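Local coordinates for macromomycin (Streptomyces macromomyceticus, PDB 2MCM), which binds non-covalently the cytotoxic, DNA-cleaving chromophore of the antibiotic auromomycin, of which it is the apoprotein, at residues 28-33 / 51-56. Numbering follows the deposited sequence.
Sequences GTVYHV and STDVTA
Y31 and V54, then V33 and T52, form the hydrogen-bonded pairs of an antiparallel strand pairing in the immunoglobulin-like beta sandwich of the neocarzinostatin family, where strand 52-55 lies beside 30-40. Y31 N reaches V54 O at 2.9 Å and V54 N returns to Y31 O at 3.0 Å. Into the loops, A56 N bonds T29 O and G28 N bonds A56 O. V33 O takes two donors: T52 N in its carbonyl plane, and one conformer of S51 OG from above it at 2.7 Å.

On the face carrying Y31, V33, V54 and T52, CE1 of Y31 rests on A56 CB at 3.8 Å, while I62 and L97 pack on the tyrosine, whose OH bonds E103. V33 CG2 approaches V54 CG2 more loosely.

On the face of V30, H32, D53 and T55, V30 (CG1 anti to N, chi1 176°) puts CG1 on D53 CB and CG2 against T55 OG1. The H32 and D53 side chains run alongside each other, ring and carboxylate planes 50° apart. H32 NE2 bonds D100 OD1, holding the imidazole at both nitrogens. Its ND1 donates a 2.5 Å hydrogen bond to D53 OD1, which lies in the ring plane, while ND1 sits 43° out of the carboxylate plane.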
loop_
_atom_site.group_PDB
_atom_site.type_symbol
_atom_site.label_atom_id
_atom_site.label_comp_id
_atom_site.label_asym_id
_atom_site.label_seq_id
_atom_site.Cartn_x
_atom_site.Cartn_y
_atom_site.Cartn_z
ATOM N N GLY A 28 -9.728 15.134 -6.013
ATOM C CA GLY A 28 -10.762 14.405 -6.712
ATOM C C GLY A 28 -10.364 13.122 -7.329
ATOM O O GLY A 28 -11.258 12.410 -7.875
ATOM N N THR A 29 -9.096 12.738 -7.365
ATOM C CA THR A 29 -8.697 11.461 -7.939
ATOM C C THR A 29 -8.781 10.375 -6.813
ATOM O O THR A 29 -8.458 10.716 -5.693
ATOM C CB THR A 29 -7.188 11.576 -8.423
ATOM O OG1 THR A 29 -7.263 12.552 -9.498
ATOM C CG2 THR A 29 -6.652 10.234 -8.886
ATOM N N VAL A 30 -9.163 9.207 -7.249
ATOM C CA VAL A 30 -9.251 8.065 -6.348
ATOM C C VAL A 30 -7.893 7.385 -6.307
ATOM O O VAL A 30 -7.368 7.045 -7.393
ATOM C CB VAL A 30 -10.324 7.049 -6.849
ATOM C CG1 VAL A 30 -10.320 5.821 -5.920
ATOM C CG2 VAL A 30 -11.705 7.696 -6.934
ATOM N N TYR A 31 -7.338 7.182 -5.117
ATOM C CA TYR A 31 -6.099 6.446 -4.933
ATOM C C TYR A 31 -6.367 5.127 -4.223
ATOM O O TYR A 31 -7.210 5.098 -3.261
ATOM C CB TYR A 31 -5.111 7.302 -4.108
ATOM C CG TYR A 31 -4.673 8.534 -4.890
ATOM C CD1 TYR A 31 -5.411 9.688 -4.906
ATOM C CD2 TYR A 31 -3.516 8.423 -5.695
ATOM C CE1 TYR A 31 -5.061 10.845 -5.652
ATOM C CE2 TYR A 31 -3.102 9.565 -6.393
ATOM C CZ TYR A 31 -3.868 10.683 -6.398
ATOM O OH TYR A 31 -3.530 11.825 -7.128
ATOM N N HIS A 32 -5.793 4.054 -4.634
ATOM C CA HIS A 32 -5.885 2.724 -4.045
ATOM C C HIS A 32 -4.777 2.610 -3.023
ATOM O O HIS A 32 -3.589 2.695 -3.364
ATOM C CB HIS A 32 -5.692 1.612 -5.115
ATOM C CG HIS A 32 -6.561 1.881 -6.316
ATOM N ND1 HIS A 32 -7.937 1.924 -6.233
ATOM C CD2 HIS A 32 -6.243 2.169 -7.595
ATOM C CE1 HIS A 32 -8.430 2.247 -7.464
ATOM N NE2 HIS A 32 -7.405 2.345 -8.320
ATOM N N VAL A 33 -5.107 2.447 -1.755
ATOM C CA VAL A 33 -4.166 2.328 -0.616
ATOM C C VAL A 33 -3.915 0.906 -0.313
ATOM O O VAL A 33 -4.934 0.073 -0.237
ATOM C CB VAL A 33 -4.795 3.063 0.596
ATOM C CG1 VAL A 33 -3.823 2.956 1.783
ATOM C CG2 VAL A 33 -5.089 4.522 0.299
ATOM N N SER A 51 -6.921 -3.672 1.266
ATOM C CA SER A 51 -6.787 -2.418 0.472
ATOM C C SER A 51 -8.043 -1.613 0.532
ATOM O O SER A 51 -9.159 -2.144 0.841
ATOM C CB SER A 51 -6.433 -2.899 -0.934
ATOM O OG SER A 51 -6.257 -1.789 -1.768
ATOM N N THR A 52 -7.938 -0.318 0.321
ATOM C CA THR A 52 -9.106 0.535 0.372
ATOM C C THR A 52 -8.976 1.664 -0.628
ATOM O O THR A 52 -7.789 1.948 -0.996
ATOM C CB THR A 52 -9.305 1.063 1.826
ATOM O OG1 THR A 52 -10.660 1.660 1.740
ATOM C CG2 THR A 52 -8.261 2.090 2.248
ATOM N N ASP A 53 -9.999 2.333 -1.012
ATOM C CA ASP A 53 -9.932 3.478 -1.968
ATOM C C ASP A 53 -10.245 4.738 -1.256
ATOM O O ASP A 53 -11.291 4.788 -0.511
ATOM C CB ASP A 53 -10.937 3.318 -3.144
ATOM C CG ASP A 53 -10.458 2.359 -4.184
ATOM O OD1 ASP A 53 -9.362 1.833 -4.151
ATOM O OD2 ASP A 53 -11.263 2.095 -5.121
ATOM N N VAL A 54 -9.503 5.836 -1.439
ATOM C CA VAL A 54 -9.777 7.104 -0.854
ATOM C C VAL A 54 -9.638 8.205 -1.916
ATOM O O VAL A 54 -8.693 8.022 -2.731
ATOM C CB VAL A 54 -8.855 7.414 0.357
ATOM C CG1 VAL A 54 -9.231 8.699 1.063
ATOM C CG2 VAL A 54 -8.910 6.236 1.338
ATOM N N THR A 55 -10.499 9.131 -1.984
ATOM C CA THR A 55 -10.390 10.271 -2.947
ATOM C C THR A 55 -9.654 11.365 -2.292
ATOM O O THR A 55 -9.857 11.853 -1.147
ATOM C CB THR A 55 -11.875 10.710 -3.293
ATOM O OG1 THR A 55 -12.523 9.577 -3.839
ATOM C CG2 THR A 55 -11.837 11.886 -4.305
ATOM N N ALA A 56 -8.618 11.928 -2.967
ATOM C CA ALA A 56 -7.846 13.025 -2.386
ATOM C C ALA A 56 -8.767 14.264 -2.274
ATOM O O ALA A 56 -9.605 14.511 -3.164
ATOM C CB ALA A 56 -6.679 13.361 -3.304
#